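Local coordinates for phiAB6 tailspike (Unidentified phage, PDB 5JS4), which fragments the exopolysaccharide of the host Acinetobacter baumannii as a trimeric beta-helix tailspike, probably while the phage attaches to the cell, at residues Asn240-Lys252 with Ala265-Gly279. Numbering follows the deposited sequence.
Sequences NGNLITVDNFGAK and AYCDSALTGQNLYLG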
loop_
_atom_site.group_PDB
_atom_site.type_symbol
_atom_site.label_atom_id
_atom_site.label_comp_id
_atom_site.label_asym_id
_atom_site.label_seq_id
_atom_site.Cartn_x
_atom_site.Cartn_y
_atom_site.Cartn_z
ATOM N N ASN A 240 27.243 6.028 37.666
ATOM C CA ASN A 240 27.931 5.197 36.672
ATOM C C ASN A 240 27.148 3.945 36.256
ATOM O O ASN A 240 27.590 3.194 35.388
ATOM C CB ASN A 240 29.318 4.786 37.184
ATOM C CG ASN A 240 30.307 5.939 37.207
ATOM O OD1 ASN A 240 30.041 7.028 36.691
ATOM N ND2 ASN A 240 31.467 5.697 37.807
ATOM N N GLY A 241 25.998 3.711 36.886
ATOM C CA GLY A 241 25.079 2.664 36.451
ATOM C C GLY A 241 24.062 3.130 35.420
ATOM O O GLY A 241 23.261 2.330 34.944
ATOM N N ASN A 242 24.082 4.416 35.067
ATOM C CA ASN A 242 23.130 4.953 34.086
ATOM C C ASN A 242 23.367 4.423 32.676
ATOM O O ASN A 242 22.418 4.085 31.972
ATOM C CB ASN A 242 23.168 6.488 34.055
ATOM C CG ASN A 242 22.526 7.141 35.272
ATOM O OD1 ASN A 242 22.721 8.338 35.505
ATOM N ND2 ASN A 242 21.743 6.390 36.035
ATOM N N LEU A 243 24.632 4.366 32.271
ATOM C CA LEU A 243 25.013 3.871 30.952
ATOM C C LEU A 243 26.320 3.102 31.071
ATOM O O LEU A 243 27.322 3.647 31.536
ATOM C CB LEU A 243 25.167 5.036 29.967
ATOM C CG LEU A 243 25.725 4.725 28.572
ATOM C CD1 LEU A 243 24.805 3.799 27.794
ATOM C CD2 LEU A 243 25.954 6.017 27.806
ATOM N N ILE A 244 26.291 1.835 30.662
ATOM C CA ILE A 244 27.460 0.963 30.678
ATOM C C ILE A 244 27.726 0.523 29.240
ATOM O O ILE A 244 26.803 0.134 28.529
ATOM C CB ILE A 244 27.227 -0.272 31.578
ATOM C CG1 ILE A 244 26.841 0.166 32.994
ATOM C CG2 ILE A 244 28.472 -1.146 31.631
ATOM C CD1 ILE A 244 26.208 -0.924 33.829
ATOM N N THR A 245 28.984 0.602 28.811
ATOM C CA THR A 245 29.378 0.213 27.455
ATOM C C THR A 245 30.550 -0.759 27.510
ATOM O O THR A 245 31.063 -1.067 28.585
ATOM C CB THR A 245 29.795 1.427 26.591
ATOM O OG1 THR A 245 31.128 1.828 26.924
ATOM C CG2 THR A 245 28.841 2.605 26.776
ATOM N N VAL A 246 30.982 -1.225 26.344
ATOM C CA VAL A 246 32.164 -2.082 26.262
ATOM C C VAL A 246 33.425 -1.388 26.795
ATOM O O VAL A 246 34.357 -2.060 27.234
ATOM C CB VAL A 246 32.407 -2.619 24.831
ATOM C CG1 VAL A 246 31.279 -3.559 24.423
ATOM C CG2 VAL A 246 32.574 -1.488 23.821
ATOM N N ASP A 247 33.447 -0.056 26.773
ATOM C CA ASP A 247 34.567 0.706 27.343
ATOM C C ASP A 247 34.759 0.416 28.832
ATOM O O ASP A 247 35.886 0.442 29.328
ATOM C CB ASP A 247 34.379 2.211 27.135
ATOM C CG ASP A 247 34.381 2.612 25.672
ATOM O OD1 ASP A 247 34.501 1.728 24.794
ATOM O OD2 ASP A 247 34.260 3.823 25.399
ATOM N N ASN A 248 33.665 0.123 29.536
ATOM C CA ASN A 248 33.731 -0.230 30.958
ATOM C C ASN A 248 34.548 -1.494 31.192
ATOM O O ASN A 248 35.086 -1.687 32.276
ATOM C CB ASN A 248 32.340 -0.451 31.565
ATOM C CG ASN A 248 31.609 0.840 31.859
ATOM O OD1 ASN A 248 31.440 1.229 33.015
ATOM N ND2 ASN A 248 31.142 1.491 30.824
ATOM N N PHE A 249 34.623 -2.346 30.173
ATOM C CA PHE A 249 35.293 -3.637 30.267
ATOM C C PHE A 249 36.625 -3.666 29.521
ATOM O O PHE A 249 37.160 -4.736 29.226
ATOM C CB PHE A 249 34.336 -4.724 29.778
ATOM C CG PHE A 249 33.111 -4.838 30.627
ATOM C CD1 PHE A 249 32.002 -4.039 30.385
ATOM C CD2 PHE A 249 33.091 -5.697 31.715
ATOM C CE1 PHE A 249 30.882 -4.121 31.192
ATOM C CE2 PHE A 249 31.976 -5.781 32.529
ATOM C CZ PHE A 249 30.869 -4.994 32.266
ATOM N N GLY A 250 37.161 -2.482 29.233
ATOM C CA GLY A 250 38.510 -2.351 28.694
ATOM C C GLY A 250 38.630 -2.286 27.183
ATOM O O GLY A 250 39.737 -2.382 26.653
ATOM N N ALA A 251 37.511 -2.117 26.479
ATOM C CA ALA A 251 37.548 -1.949 25.028
ATOM C C ALA A 251 38.245 -0.636 24.688
ATOM O O ALA A 251 37.978 0.387 25.310
ATOM C CB ALA A 251 36.142 -1.965 24.448
ATOM N N LYS A 252 39.141 -0.672 23.706
ATOM C CA LYS A 252 39.911 0.509 23.317
ATOM C C LYS A 252 39.291 1.285 22.155
ATOM O O LYS A 252 39.407 2.508 22.101
ATOM C CB LYS A 252 41.346 0.108 22.967
ATOM C CG LYS A 252 42.055 -0.698 24.049
ATOM C CD LYS A 252 42.134 0.055 25.369
ATOM C CE LYS A 252 42.939 -0.721 26.398
ATOM N NZ LYS A 252 43.011 -0.002 27.699
ATOM N N ALA A 265 33.384 -9.953 27.987
ATOM C CA ALA A 265 33.269 -9.618 29.406
ATOM C C ALA A 265 31.992 -8.829 29.677
ATOM O O ALA A 265 31.300 -9.071 30.667
ATOM C CB ALA A 265 34.487 -8.832 29.865
ATOM N N TYR A 266 31.678 -7.892 28.787
ATOM C CA TYR A 266 30.434 -7.135 28.881
ATOM C C TYR A 266 29.224 -8.071 28.901
ATOM O O TYR A 266 28.339 -7.940 29.747
ATOM C CB TYR A 266 30.313 -6.164 27.703
ATOM C CG TYR A 266 29.059 -5.325 27.737
ATOM C CD1 TYR A 266 27.821 -5.872 27.414
ATOM C CD2 TYR A 266 29.108 -3.982 28.096
ATOM C CE1 TYR A 266 26.671 -5.111 27.460
ATOM C CE2 TYR A 266 27.964 -3.210 28.131
ATOM C CZ TYR A 266 26.748 -3.783 27.813
ATOM O OH TYR A 266 25.608 -3.026 27.845
ATOM N N CYS A 267 29.194 -9.007 27.957
ATOM C CA CYS A 267 28.063 -9.924 27.817
ATOM C C CYS A 267 27.979 -10.945 28.951
ATOM O O CYS A 267 26.900 -11.462 29.236
ATOM C CB CYS A 267 28.119 -10.636 26.466
ATOM S SG CYS A 267 27.963 -9.506 25.065
ATOM N N ASP A 268 29.114 -11.229 29.590
ATOM C CA ASP A 268 29.166 -12.159 30.722
ATOM C C ASP A 268 28.909 -11.474 32.068
ATOM O O ASP A 268 28.715 -12.150 33.080
ATOM C CB ASP A 268 30.530 -12.854 30.772
ATOM C CG ASP A 268 30.786 -13.750 29.573
ATOM O OD1 ASP A 268 29.857 -13.998 28.774
ATOM O OD2 ASP A 268 31.933 -14.214 29.436
ATOM N N SER A 269 28.905 -10.141 32.079
ATOM C CA SER A 269 28.795 -9.371 33.319
ATOM C C SER A 269 27.392 -9.391 33.914
ATOM O O SER A 269 26.400 -9.354 33.190
ATOM C CB SER A 269 29.206 -7.914 33.077
ATOM O OG SER A 269 28.953 -7.118 34.222
ATOM N N ALA A 270 27.332 -9.408 35.244
ATOM C CA ALA A 270 26.076 -9.299 35.990
ATOM C C ALA A 270 25.504 -7.881 36.000
ATOM O O ALA A 270 24.369 -7.674 36.424
ATOM C CB ALA A 270 26.296 -9.755 37.422
ATOM N N LEU A 271 26.292 -6.909 35.550
ATOM C CA LEU A 271 25.937 -5.499 35.687
ATOM C C LEU A 271 25.247 -4.921 34.456
ATOM O O LEU A 271 24.639 -3.855 34.537
ATOM C CB LEU A 271 27.192 -4.678 35.975
ATOM C CG LEU A 271 28.005 -5.128 37.191
ATOM C CD1 LEU A 271 29.432 -4.619 37.094
ATOM C CD2 LEU A 271 27.342 -4.671 38.480
ATOM N N THR A 272 25.351 -5.608 33.322
ATOM C CA THR A 272 24.884 -5.062 32.048
ATOM C C THR A 272 23.432 -5.438 31.739
ATOM O O THR A 272 22.931 -6.474 32.185
ATOM C CB THR A 272 25.803 -5.507 30.899
ATOM O OG1 THR A 272 25.959 -6.929 30.941
ATOM C CG2 THR A 272 27.175 -4.852 31.025
ATOM N N GLY A 273 22.765 -4.584 30.965
ATOM C CA GLY A 273 21.341 -4.737 30.675
ATOM C C GLY A 273 21.030 -5.569 29.445
ATOM O O GLY A 273 21.796 -6.461 29.070
ATOM N N GLN A 274 19.896 -5.268 28.817
ATOM C CA GLN A 274 19.402 -6.037 27.674
ATOM C C GLN A 274 20.345 -6.030 26.479
ATOM O O GLN A 274 20.436 -7.024 25.766
ATOM C CB GLN A 274 18.047 -5.500 27.204
ATOM C CG GLN A 274 16.871 -5.818 28.113
ATOM C CD GLN A 274 15.533 -5.637 27.414
ATOM O OE1 GLN A 274 15.456 -5.616 26.182
ATOM N NE2 GLN A 274 14.471 -5.523 28.198
ATOM N N ASN A 275 21.011 -4.898 26.249
ATOM C CA ASN A 275 21.824 -4.698 25.056
ATOM C C ASN A 275 23.276 -4.406 25.376
ATOM O O ASN A 275 23.597 -3.929 26.469
ATOM C CB ASN A 275 21.264 -3.534 24.228
ATOM C CG ASN A 275 19.805 -3.724 23.843
ATOM O OD1 ASN A 275 19.007 -2.784 23.895
ATOM N ND2 ASN A 275 19.449 -4.936 23.458
ATOM N N LEU A 276 24.143 -4.721 24.412
ATOM C CA LEU A 276 25.527 -4.269 24.412
ATOM C C LEU A 276 25.590 -2.897 23.753
ATOM O O LEU A 276 24.974 -2.681 22.709
ATOM C CB LEU A 276 26.422 -5.269 23.673
ATOM C CG LEU A 276 27.924 -4.937 23.609
ATOM C CD1 LEU A 276 28.779 -6.196 23.654
ATOM C CD2 LEU A 276 28.277 -4.121 22.373
ATOM N N TYR A 277 26.326 -1.980 24.378
ATOM C CA TYR A 277 26.499 -0.616 23.877
ATOM C C TYR A 277 27.961 -0.316 23.596
ATOM O O TYR A 277 28.852 -0.776 24.312
ATOM C CB TYR A 277 25.955 0.399 24.888
ATOM C CG TYR A 277 24.473 0.260 25.093
ATOM C CD1 TYR A 277 23.969 -0.602 26.058
ATOM C CD2 TYR A 277 23.570 0.957 24.297
ATOM C CE1 TYR A 277 22.611 -0.752 26.243
ATOM C CE2 TYR A 277 22.206 0.811 24.470
ATOM C CZ TYR A 277 21.732 -0.047 25.444
ATOM O OH TYR A 277 20.376 -0.203 25.619
ATOM N N LEU A 278 28.196 0.459 22.544
ATOM C CA LEU A 278 29.522 0.991 22.264
ATOM C C LEU A 278 29.695 2.335 22.956
ATOM O O LEU A 278 28.714 3.005 23.286
ATOM C CB LEU A 278 29.722 1.159 20.762
ATOM C CG LEU A 278 29.517 -0.086 19.900
ATOM C CD1 LEU A 278 29.785 0.256 18.445
ATOM C CD2 LEU A 278 30.402 -1.244 20.353
ATOM N N GLY A 279 30.948 2.717 23.184
ATOM C CA GLY A 279 31.276 4.044 23.705
ATOM C C GLY A 279 31.043 5.124 22.665
ATOM O O GLY A 279 30.716 4.826 21.517
#
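Tyr266 O is gripped by two donors, which arrive from opposite faces of its carbonyl plane. Thr272 OG1 donates to Tyr266 O at 2.8 Å, and Ser269 N is the other donor. Tyr266 is also the residue on which Phe249 rests. Tyr266 CA lies 3.7 Å from the centroid of the Phe249 ring, almost straight above it, as a CH-pi contact. The two rings are turned 71° from each other. Ser269 CB touches the far end of the Phe249 ring, 3.5 Å from Phe249 CZ. On the third subunit, Tyr232 meets Phe249 edge-to-face.

The Tyr266 ring is held between Thr272 CG2, over the centre of one face, and Leu276 CG, toward the rim of the other. With CG anti to the backbone N (chi1 -179°), the ring reaches from the helix end to strand 275-277, and Tyr266 OH donates to a lone pair of Asn275 O at 2.6 Å. The edge of this ring faces Thr245 O.

Nearby, Val246 N donates to Tyr277 O at 3.0 Å, the one hydrogen bond between the two segments. Val246 CG1 packs on Leu276 CD2, 3.7 Å away. Thr245 OG1 accepts from Asp247 N in an ST turn and is also hydrogen-bonded to Asn242 OD1 of the third subunit. With Tyr266 OH engaged by Asn275 O, the Tyr266 ring meets the loop 240-252 of the same chain chiefly with its carbons, its rotation fixed by that bond and by the groups over its two faces.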